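Local coordinates for reticulocyte binding protein (PDB 3FAW) that probably hydrolyses alpha-1,6 linkages in pullulan and related alpha-glucans as a secreted, cell-wall-anchored streptococcal pullulanase, at residues H394-K397 with T398-E402; K215-D218 with P219-S223; A225-S229 with N230-D234; G460-A464 with A465-L469. All blocks are in the same frame, centred on the assembly; numbering follows the deposited sequence.

Contact 1: residues H394-K397 with T398-E402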
loop_
_atom_site.group_PDB
_atom_site.type_symbol
_atom_site.label_atom_id
_atom_site.label_comp_id
_atom_site.label_asym_id
_atom_site.label_seq_id
_atom_site.Cartn_x
_atom_site.Cartn_y
_atom_site.Cartn_z
ATOM N N HIS A 394 4.769 -2.589 -8.734
ATOM C CA HIS A 394 5.392 -3.739 -9.382
ATOM C C HIS A 394 4.472 -4.955 -9.401
ATOM O O HIS A 394 3.525 -5.052 -8.618
ATOM C CB HIS A 394 6.730 -4.093 -8.708
ATOM C CG HIS A 394 6.580 -4.915 -7.465
ATOM N ND1 HIS A 394 6.178 -4.380 -6.262
ATOM C CD2 HIS A 394 6.761 -6.238 -7.246
ATOM C CE1 HIS A 394 6.126 -5.338 -5.354
ATOM N NE2 HIS A 394 6.475 -6.475 -5.925
ATOM N N THR A 395 4.773 -5.867 -10.322
ATOM C CA THR A 395 4.114 -7.159 -10.438
ATOM C C THR A 395 5.077 -8.228 -9.940
ATOM O O THR A 395 6.269 -7.971 -9.812
ATOM C CB THR A 395 3.739 -7.454 -11.904
ATOM O OG1 THR A 395 4.927 -7.638 -12.686
ATOM C CG2 THR A 395 2.928 -6.300 -12.493
ATOM N N ALA A 396 4.561 -9.423 -9.662
ATOM C CA ALA A 396 5.381 -10.524 -9.151
ATOM C C ALA A 396 6.377 -11.027 -10.191
ATOM O O ALA A 396 7.498 -11.397 -9.853
ATOM C CB ALA A 396 4.489 -11.679 -8.681
ATOM N N LYS A 397 5.950 -11.048 -11.452
ATOM C CA LYS A 397 6.752 -11.579 -12.549
ATOM C C LYS A 397 6.608 -10.677 -13.759
ATOM O O LYS A 397 5.494 -10.363 -14.162
ATOM C CB LYS A 397 6.282 -12.993 -12.927
ATOM C CG LYS A 397 6.436 -14.038 -11.835
ATOM C CD LYS A 397 7.896 -14.327 -11.536
ATOM C CE LYS A 397 8.047 -15.512 -10.604
ATOM N NZ LYS A 397 9.481 -15.835 -10.348
ATOM N N THR A 398 7.736 -10.280 -14.348
ATOM C CA THR A 398 7.736 -9.395 -15.516
ATOM C C THR A 398 6.896 -9.963 -16.665
ATOM O O THR A 398 6.239 -9.214 -17.383
ATOM C CB THR A 398 9.184 -9.121 -16.005
ATOM O OG1 THR A 398 9.937 -8.510 -14.949
ATOM C CG2 THR A 398 9.200 -8.212 -17.231
ATOM N N TYR A 399 6.896 -11.287 -16.820
ATOM C CA TYR A 399 6.152 -11.927 -17.905
ATOM C C TYR A 399 4.620 -11.748 -17.834
ATOM O O TYR A 399 3.948 -11.813 -18.862
ATOM C CB TYR A 399 6.541 -13.411 -18.056
ATOM C CG TYR A 399 6.211 -14.336 -16.894
ATOM C CD1 TYR A 399 4.890 -14.643 -16.563
ATOM C CD2 TYR A 399 7.226 -14.947 -16.163
ATOM C CE1 TYR A 399 4.592 -15.508 -15.516
ATOM C CE2 TYR A 399 6.940 -15.818 -15.118
ATOM C CZ TYR A 399 5.619 -16.092 -14.798
ATOM O OH TYR A 399 5.337 -16.950 -13.766
ATOM N N LEU A 400 4.080 -11.510 -16.639
ATOM C CA LEU A 400 2.631 -11.342 -16.451
ATOM C C LEU A 400 2.001 -10.402 -17.477
ATOM O O LEU A 400 0.933 -10.690 -18.020
ATOM C CB LEU A 400 2.315 -10.837 -15.032
ATOM C CG LEU A 400 2.233 -11.915 -13.952
ATOM C CD1 LEU A 400 2.356 -11.323 -12.544
ATOM C CD2 LEU A 400 0.923 -12.703 -14.104
ATOM N N PHE A 401 2.666 -9.272 -17.711
ATOM C CA PHE A 401 2.247 -8.285 -18.702
ATOM C C PHE A 401 3.129 -8.301 -19.955
ATOM O O PHE A 401 2.645 -8.021 -21.050
ATOM C CB PHE A 401 2.245 -6.887 -18.084
ATOM C CG PHE A 401 1.014 -6.582 -17.275
ATOM C CD1 PHE A 401 -0.116 -6.067 -17.883
ATOM C CD2 PHE A 401 0.990 -6.805 -15.906
ATOM C CE1 PHE A 401 -1.254 -5.784 -17.143
ATOM C CE2 PHE A 401 -0.144 -6.532 -15.164
ATOM C CZ PHE A 401 -1.266 -6.015 -15.782
ATOM N N GLU A 402 4.410 -8.634 -19.803
ATOM C CA GLU A 402 5.342 -8.611 -20.940
ATOM C C GLU A 402 4.980 -9.654 -21.997
ATOM O O GLU A 402 5.176 -9.425 -23.191
ATOM C CB GLU A 402 6.789 -8.808 -20.479
ATOM C CG GLU A 402 7.852 -8.377 -21.504
ATOM C CD GLU A 402 7.940 -6.867 -21.701
ATOM O OE1 GLU A 402 7.303 -6.111 -20.938
ATOM O OE2 GLU A 402 8.660 -6.427 -22.626
HETATM O O HOH W 1 4.304 -7.682 -15.298
#

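Contact 2: residues K215-D218 with P219-S223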
loop_
_atom_site.group_PDB
_atom_site.type_symbol
_atom_site.label_atom_id
_atom_site.label_comp_id
_atom_site.label_asym_id
_atom_site.label_seq_id
_atom_site.Cartn_x
_atom_site.Cartn_y
_atom_site.Cartn_z
ATOM N N LYS A 215 1.006 -18.506 -23.062
ATOM C CA LYS A 215 -0.307 -18.489 -22.409
ATOM C C LYS A 215 -0.335 -17.445 -21.298
ATOM O O LYS A 215 0.475 -17.504 -20.362
ATOM C CB LYS A 215 -0.656 -19.883 -21.874
ATOM C CG LYS A 215 -0.823 -20.922 -22.987
ATOM C CD LYS A 215 -0.992 -22.347 -22.470
ATOM C CE LYS A 215 -1.028 -23.335 -23.637
ATOM N NZ LYS A 215 -1.212 -24.751 -23.213
ATOM N N ILE A 216 -1.265 -16.494 -21.404
ATOM C CA ILE A 216 -1.293 -15.324 -20.511
ATOM C C ILE A 216 -2.564 -15.221 -19.658
ATOM O O ILE A 216 -3.580 -15.860 -19.940
ATOM C CB ILE A 216 -1.049 -13.984 -21.295
ATOM C CG1 ILE A 216 -2.225 -13.620 -22.209
ATOM C CG2 ILE A 216 0.241 -14.073 -22.116
ATOM C CD1 ILE A 216 -3.342 -12.859 -21.535
ATOM N N LEU A 217 -2.481 -14.403 -18.610
ATOM C CA LEU A 217 -3.590 -14.177 -17.682
ATOM C C LEU A 217 -4.264 -12.859 -18.022
ATOM O O LEU A 217 -3.610 -11.820 -18.051
ATOM C CB LEU A 217 -3.082 -14.147 -16.232
ATOM C CG LEU A 217 -4.049 -13.644 -15.151
ATOM C CD1 LEU A 217 -5.359 -14.423 -15.189
ATOM C CD2 LEU A 217 -3.417 -13.725 -13.755
ATOM N N ASP A 218 -5.569 -12.911 -18.285
ATOM C CA ASP A 218 -6.367 -11.712 -18.536
ATOM C C ASP A 218 -6.146 -10.697 -17.406
ATOM O O ASP A 218 -6.507 -10.963 -16.257
ATOM C CB ASP A 218 -7.850 -12.094 -18.637
ATOM C CG ASP A 218 -8.734 -10.950 -19.101
ATOM O OD1 ASP A 218 -8.239 -9.815 -19.281
ATOM O OD2 ASP A 218 -9.947 -11.189 -19.287
ATOM N N PRO A 219 -5.531 -9.536 -17.718
ATOM C CA PRO A 219 -5.311 -8.547 -16.658
ATOM C C PRO A 219 -6.594 -7.970 -16.047
ATOM O O PRO A 219 -6.559 -7.505 -14.917
ATOM C CB PRO A 219 -4.477 -7.449 -17.343
ATOM C CG PRO A 219 -4.601 -7.674 -18.784
ATOM C CD PRO A 219 -4.994 -9.097 -19.018
ATOM N N TYR A 220 -7.701 -8.019 -16.789
ATOM C CA TYR A 220 -9.004 -7.539 -16.319
ATOM C C TYR A 220 -9.885 -8.652 -15.745
ATOM O O TYR A 220 -11.089 -8.467 -15.585
ATOM C CB TYR A 220 -9.738 -6.818 -17.460
ATOM C CG TYR A 220 -9.267 -5.402 -17.655
ATOM C CD1 TYR A 220 -8.007 -5.144 -18.186
ATOM C CD2 TYR A 220 -10.064 -4.320 -17.291
ATOM C CE1 TYR A 220 -7.555 -3.853 -18.357
ATOM C CE2 TYR A 220 -9.617 -3.016 -17.460
ATOM C CZ TYR A 220 -8.358 -2.793 -17.996
ATOM O OH TYR A 220 -7.888 -1.520 -18.180
ATOM N N ALA A 221 -9.280 -9.795 -15.429
ATOM C CA ALA A 221 -9.978 -10.914 -14.791
ATOM C C ALA A 221 -10.573 -10.517 -13.434
ATOM O O ALA A 221 -9.876 -9.954 -12.585
ATOM C CB ALA A 221 -9.023 -12.105 -14.622
ATOM N N LYS A 222 -11.857 -10.819 -13.242
ATOM C CA LYS A 222 -12.581 -10.458 -12.021
ATOM C C LYS A 222 -12.513 -11.543 -10.947
ATOM O O LYS A 222 -12.840 -11.291 -9.787
ATOM C CB LYS A 222 -14.047 -10.137 -12.347
ATOM C CG LYS A 222 -14.244 -9.030 -13.394
ATOM C CD LYS A 222 -13.596 -7.707 -12.980
ATOM C CE LYS A 222 -13.807 -6.625 -14.026
ATOM N NZ LYS A 222 -13.136 -6.951 -15.318
ATOM N N SER A 223 -12.120 -12.752 -11.338
ATOM C CA SER A 223 -11.791 -13.813 -10.383
ATOM C C SER A 223 -10.872 -14.844 -11.040
ATOM O O SER A 223 -10.524 -14.716 -12.220
ATOM C CB SER A 223 -13.055 -14.484 -9.821
ATOM O OG SER A 223 -12.757 -15.239 -8.648
#

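Contact 3: residues A225-S229 with N230-D234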
loop_
_atom_site.group_PDB
_atom_site.type_symbol
_atom_site.label_atom_id
_atom_site.label_comp_id
_atom_site.label_asym_id
_atom_site.label_seq_id
_atom_site.Cartn_x
_atom_site.Cartn_y
_atom_site.Cartn_z
ATOM N N ALA A 225 -9.173 -19.228 -10.786
ATOM C CA ALA A 225 -9.151 -20.591 -10.257
ATOM C C ALA A 225 -8.259 -20.637 -9.021
ATOM O O ALA A 225 -7.338 -19.830 -8.894
ATOM C CB ALA A 225 -8.638 -21.565 -11.308
ATOM N N GLU A 226 -8.540 -21.570 -8.112
ATOM C CA GLU A 226 -7.687 -21.781 -6.939
ATOM C C GLU A 226 -6.229 -21.884 -7.393
ATOM O O GLU A 226 -5.927 -22.564 -8.377
ATOM C CB GLU A 226 -8.118 -23.015 -6.123
ATOM C CG GLU A 226 -7.894 -24.399 -6.773
ATOM C CD GLU A 226 -8.805 -24.689 -7.962
ATOM O OE1 GLU A 226 -9.789 -23.952 -8.185
ATOM O OE2 GLU A 226 -8.531 -25.669 -8.682
ATOM N N TRP A 227 -5.344 -21.186 -6.688
ATOM C CA TRP A 227 -3.969 -20.970 -7.151
ATOM C C TRP A 227 -2.940 -21.553 -6.182
ATOM O O TRP A 227 -3.000 -21.326 -4.967
ATOM C CB TRP A 227 -3.729 -19.469 -7.371
ATOM C CG TRP A 227 -2.316 -19.079 -7.704
ATOM C CD1 TRP A 227 -1.531 -18.203 -7.013
ATOM C CD2 TRP A 227 -1.524 -19.541 -8.809
ATOM N NE1 TRP A 227 -0.301 -18.094 -7.616
ATOM C CE2 TRP A 227 -0.269 -18.902 -8.718
ATOM C CE3 TRP A 227 -1.750 -20.436 -9.862
ATOM C CZ2 TRP A 227 0.758 -19.127 -9.640
ATOM C CZ3 TRP A 227 -0.730 -20.659 -10.778
ATOM C CH2 TRP A 227 0.509 -20.005 -10.660
ATOM N N ASP A 228 -2.012 -22.322 -6.742
ATOM C CA ASP A 228 -0.876 -22.867 -6.008
ATOM C C ASP A 228 0.357 -22.691 -6.887
ATOM O O ASP A 228 0.495 -23.381 -7.895
ATOM C CB ASP A 228 -1.114 -24.352 -5.683
ATOM C CG ASP A 228 0.068 -25.004 -4.977
ATOM O OD1 ASP A 228 0.974 -24.285 -4.505
ATOM O OD2 ASP A 228 0.089 -26.250 -4.897
ATOM N N SER A 229 1.242 -21.769 -6.504
ATOM C CA SER A 229 2.407 -21.416 -7.338
ATOM C C SER A 229 3.402 -22.560 -7.550
ATOM O O SER A 229 4.237 -22.489 -8.455
ATOM C CB SER A 229 3.132 -20.175 -6.799
ATOM O OG SER A 229 3.561 -20.337 -5.460
ATOM N N ASN A 230 3.314 -23.609 -6.730
ATOM C CA ASN A 230 4.100 -24.824 -6.958
ATOM C C ASN A 230 3.757 -25.526 -8.278
ATOM O O ASN A 230 4.576 -26.274 -8.810
ATOM C CB ASN A 230 3.928 -25.808 -5.793
ATOM C CG ASN A 230 4.673 -25.374 -4.538
ATOM O OD1 ASN A 230 4.147 -25.486 -3.430
ATOM N ND2 ASN A 230 5.900 -24.883 -4.704
ATOM N N THR A 231 2.562 -25.275 -8.810
ATOM C CA THR A 231 2.116 -25.913 -10.054
ATOM C C THR A 231 2.672 -25.260 -11.325
ATOM O O THR A 231 2.460 -25.775 -12.423
ATOM C CB THR A 231 0.568 -25.946 -10.154
ATOM O OG1 THR A 231 0.059 -24.610 -10.291
ATOM C CG2 THR A 231 -0.045 -26.613 -8.917
ATOM N N VAL A 232 3.366 -24.131 -11.185
ATOM C CA VAL A 232 3.962 -23.432 -12.330
ATOM C C VAL A 232 4.878 -24.336 -13.150
ATOM O O VAL A 232 5.666 -25.095 -12.595
ATOM C CB VAL A 232 4.785 -22.190 -11.870
ATOM C CG1 VAL A 232 5.767 -21.742 -12.958
ATOM C CG2 VAL A 232 3.858 -21.047 -11.484
ATOM N N ASN A 233 4.760 -24.260 -14.473
ATOM C CA ASN A 233 5.731 -24.890 -15.378
ATOM C C ASN A 233 6.072 -23.952 -16.546
ATOM O O ASN A 233 5.707 -22.776 -16.519
ATOM C CB ASN A 233 5.243 -26.279 -15.848
ATOM C CG ASN A 233 3.921 -26.233 -16.602
ATOM O OD1 ASN A 233 3.649 -25.304 -17.358
ATOM N ND2 ASN A 233 3.097 -27.260 -16.407
ATOM N N ASP A 234 6.784 -24.461 -17.549
ATOM C CA ASP A 234 7.183 -23.658 -18.711
ATOM C C ASP A 234 5.997 -23.248 -19.593
ATOM O O ASP A 234 6.069 -22.239 -20.300
ATOM C CB ASP A 234 8.214 -24.417 -19.561
ATOM C CG ASP A 234 9.557 -24.582 -18.857
ATOM O OD1 ASP A 234 9.807 -23.889 -17.846
ATOM O OD2 ASP A 234 10.368 -25.411 -19.323
HETATM O O HOH W 2 -2.677 -23.777 -9.183
#

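Contact 4: residues G460-A464 with A465-L469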
loop_
_atom_site.group_PDB
_atom_site.type_symbol
_atom_site.label_atom_id
_atom_site.label_comp_id
_atom_site.label_asym_id
_atom_site.label_seq_id
_atom_site.Cartn_x
_atom_site.Cartn_y
_atom_site.Cartn_z
ATOM N N GLY A 460 5.522 6.659 -4.602
ATOM C CA GLY A 460 6.577 7.459 -5.222
ATOM C C GLY A 460 7.176 6.892 -6.501
ATOM O O GLY A 460 7.886 7.598 -7.211
ATOM N N ASP A 461 6.907 5.619 -6.784
ATOM C CA ASP A 461 7.259 5.016 -8.073
ATOM C C ASP A 461 6.386 5.535 -9.213
ATOM O O ASP A 461 6.776 5.461 -10.380
ATOM C CB ASP A 461 7.116 3.484 -8.014
ATOM C CG ASP A 461 8.319 2.798 -7.402
ATOM O OD1 ASP A 461 9.132 3.474 -6.741
ATOM O OD2 ASP A 461 8.448 1.567 -7.581
ATOM N N HIS A 462 5.200 6.041 -8.875
ATOM C CA HIS A 462 4.225 6.461 -9.872
ATOM C C HIS A 462 4.299 7.939 -10.201
ATOM O O HIS A 462 4.688 8.760 -9.373
ATOM C CB HIS A 462 2.811 6.123 -9.398
ATOM C CG HIS A 462 2.547 4.654 -9.336
ATOM N ND1 HIS A 462 2.345 3.747 -10.320
ATOM C CD2 HIS A 462 2.500 3.954 -8.150
ATOM C CE1 HIS A 462 2.174 2.526 -9.718
ATOM N NE2 HIS A 462 2.275 2.677 -8.409
ATOM N N ASP A 463 3.920 8.257 -11.434
ATOM C CA ASP A 463 3.673 9.625 -11.847
ATOM C C ASP A 463 2.468 10.177 -11.089
ATOM O O ASP A 463 1.489 9.461 -10.842
ATOM C CB ASP A 463 3.433 9.703 -13.366
ATOM C CG ASP A 463 2.292 8.808 -13.831
ATOM O OD1 ASP A 463 2.444 7.573 -13.765
ATOM O OD2 ASP A 463 1.248 9.336 -14.266
ATOM N N ALA A 464 2.547 11.453 -10.726
ATOM C CA ALA A 464 1.471 12.132 -10.007
ATOM C C ALA A 464 0.168 12.175 -10.812
ATOM O O ALA A 464 -0.917 12.110 -10.235
ATOM C CB ALA A 464 1.905 13.545 -9.626
ATOM N N ALA A 465 0.285 12.276 -12.137
ATOM C CA ALA A 465 -0.881 12.347 -13.027
ATOM C C ALA A 465 -1.804 11.124 -12.943
ATOM O O ALA A 465 -3.034 11.268 -12.947
ATOM C CB ALA A 465 -0.429 12.569 -14.473
ATOM N N ALA A 466 -1.218 9.930 -12.872
ATOM C CA ALA A 466 -2.001 8.690 -12.768
ATOM C C ALA A 466 -2.747 8.586 -11.431
ATOM O O ALA A 466 -3.905 8.167 -11.387
ATOM C CB ALA A 466 -1.099 7.469 -12.973
ATOM N N ILE A 467 -2.085 8.980 -10.348
ATOM C CA ILE A 467 -2.689 8.921 -9.014
ATOM C C ILE A 467 -3.742 10.023 -8.848
ATOM O O ILE A 467 -4.785 9.801 -8.218
ATOM C CB ILE A 467 -1.628 9.014 -7.888
ATOM C CG1 ILE A 467 -0.515 7.977 -8.092
ATOM C CG2 ILE A 467 -2.277 8.804 -6.523
ATOM C CD1 ILE A 467 -1.002 6.530 -8.168
ATOM N N GLU A 468 -3.467 11.202 -9.413
ATOM C CA GLU A 468 -4.459 12.282 -9.493
ATOM C C GLU A 468 -5.738 11.794 -10.159
ATOM O O GLU A 468 -6.836 11.996 -9.640
ATOM C CB GLU A 468 -3.918 13.474 -10.296
ATOM C CG GLU A 468 -3.241 14.563 -9.472
ATOM C CD GLU A 468 -4.221 15.442 -8.695
ATOM O OE1 GLU A 468 -5.436 15.149 -8.696
ATOM O OE2 GLU A 468 -3.767 16.430 -8.080
ATOM N N LEU A 469 -5.583 11.162 -11.319
ATOM C CA LEU A 469 -6.719 10.655 -12.086
ATOM C C LEU A 469 -7.469 9.571 -11.313
ATOM O O LEU A 469 -8.698 9.566 -11.286
ATOM C CB LEU A 469 -6.257 10.109 -13.442
ATOM C CG LEU A 469 -7.338 9.665 -14.432
ATOM C CD1 LEU A 469 -8.236 10.842 -14.807
ATOM C CD2 LEU A 469 -6.710 9.057 -15.678
#

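Contact 1: residues H394-K397 with T398-E402
K397 lays the start of its side chain over one face of the Y399 ring. K397 CB stands 3.7 Å from the Y399 ring centroid, only 14° off the normal, which makes this a CH-pi contact over the face, slightly offset toward the rim. K397 CG follows at 3.7 Å from Y399 OH, so the two side chains run alongside each other and point the same way. The tyrosine reaches back under the lysine because its CG is wedged between the backbone N and the carbonyl carbon (chi1 65°). At the main chain, L400 N donates to K397 O (3.1 Å, N-H...O angle 152°). Beyond the tyrosine, T395 CG2 approaches the F401 ring obliquely, 4.0 Å from F401 CD2, and L400 CD1 lies 4.4 Å from A396 CB. The sequence is the loop that leaves strand 385-390, third of the eight parallel strands of the TIM barrel, and turns into the short helix 399-402. A water lies between T395 OG1 (2.7 Å) and T398 O, to which it donates at 3.2 Å; it also accepts a weak bond from F401 N, sitting in the plane of the F401 ring at its edge. Polar ends are held from outside: K397 NZ bonds to Y323 OH, T398 OG1 to E420 and T395 OG1 to G425 N. Y399 OH bonds to the carbonyl of K237, whose side chain makes a cation-pi contact with the same tyrosine.

Contact 2: residues K215-D218 with P219-S223
A type I beta turn from D218 to A221 ends the run of strand 212-216 in the region assigned to the CBM48 (isoamylase N-terminal) family, where the chain leaves the antiparallel sheet. Its defining bond goes from A221 N to D218 O, at 3.1 Å with an N-H...O angle of 155°. The aspartate adds a second grip: Y220 N donates to D218 OD1 (3.1 Å), closing an Asx turn inside the beta turn. The N-H meets this oxygen from above the carboxylate plane, 60° out of it. Having CG anti to the backbone N (chi1 -171°) swings the carboxylate beside its own carbonyl carbon and over the P219-Y220 link. The other oxygen, OD2, bonds to Y203 OH of strand 202-209, so one carboxylate joins the turn to the neighbouring strand. P219 suits the second position of the turn and brings no N-H that would need a partner. Y220 reaches helix 432-449, its OH bonded to D440 OD2. L217 CD1 rests 4.4 Å from A221 CB, and both side chains also touch A241. Just past the turn the K222 side chain folds back, and NZ donates to Y220 O at 2.6 Å in the carbonyl plane.

Contact 3: residues A225-S229 with N230-D234
D228 O takes two hydrogen bonds from T231. The hydroxyl T231 OG1 donates to D228 O at 2.7 Å, nearly along the C=O axis (C=O...donor angle 163°), while T231 N donates to the same oxygen at 2.9 Å. Both donors of one residue reach it because OG1 is tucked between the threonine's backbone N and carbonyl carbon (chi1 67°). The carboxylate of D228 provides a further acceptor: OD1 receives N230 N at 3.3 Å, and the N-H comes from above the carboxylate plane, 68° out of it. A weaker bond, V232 N to S229 O, extends the same i to i+3 pattern by one residue. These bonds describe a 3-10 turn through residues 229-231, with D228 at its head, in the long connection between strands 212-216 and 241-242. A water sits against the turn, accepting from D228 N at 2.9 Å and donating to T231 OG1, so this hydroxyl both donates, to D228 O, and accepts, from the water. Apolar packing comes from W227 and V232: the indole atom W227 CH2 lies 3.6 Å from V232 CG2, an oblique approach. With its CG anti to the backbone N, W227 carries the indole to the part of the turn where S229 N stands over one of its faces. T231 OG1 is farther from the ring, 4.1 Å from W227 CZ3. Outside the turn, F322 holds the indole: its carbonyl accepts from W227 NE1 and its ring meets the tryptophan's, while W227 N bonds to E326.

Contact 4: residues G460-A464 with A465-L469
With CG placed between its backbone N and carbonyl carbon (chi1 56°), D463 turns its carboxylate forward over the first turn of helix 464-477, as an N-cap residue does. Residues 460-463 end the link from strand 453-456 of the TIM barrel, and the helix begins at A464. D463 OD2 accepts from A466 N at 2.9 Å; the N-H comes from above the carboxylate plane, 51° out of it, and the angle at the hydrogen is a bent 137°. D463 O receives a weak second bond from the same N-H. The methyl of A466 lies against the cap as well, its CB 3.3 Å from D463 OD2. Both carboxylate oxygens have outside partners: OD2 forms a salt bridge with R435 of helix 432-449, and OD1 bonds to T429 OG1, which also bonds to H462 ND1. The positive end of the helix dipole and the arginine would both be expected to favour a charged aspartate. Regular helix bonding sets in with E468 N to A464 O, 2.8 Å and nearly straight. Behind the cap, H462 and I467 cross at about a right angle, and I467 CG1 and CD1 each lie 4.0 Å from H462 CB.

How the contacts relate
Along the chain the contacts come in the order 2, 3, 1, 4, in series, with none nested or crossing. Contacts 2 and 3 close turns, while contacts 1 and 4 start helices. Contact 2 turns the chain out of strand 212-216, and contact 3 shapes the connection that follows, before strand 241-242; their centres are 14 Å apart. Contact 1 comes after the third barrel strand and contact 4 after the fourth. The interface between the CBM48 domain and the TIM barrel is bridged where contacts 1 and 2 touch, F401 CE1 packing 3.6 Å from P219 CB. Contact 4 touches none of the others; its nearest atoms come within about 6 Å of contact 1, and it is farthest from contact 3.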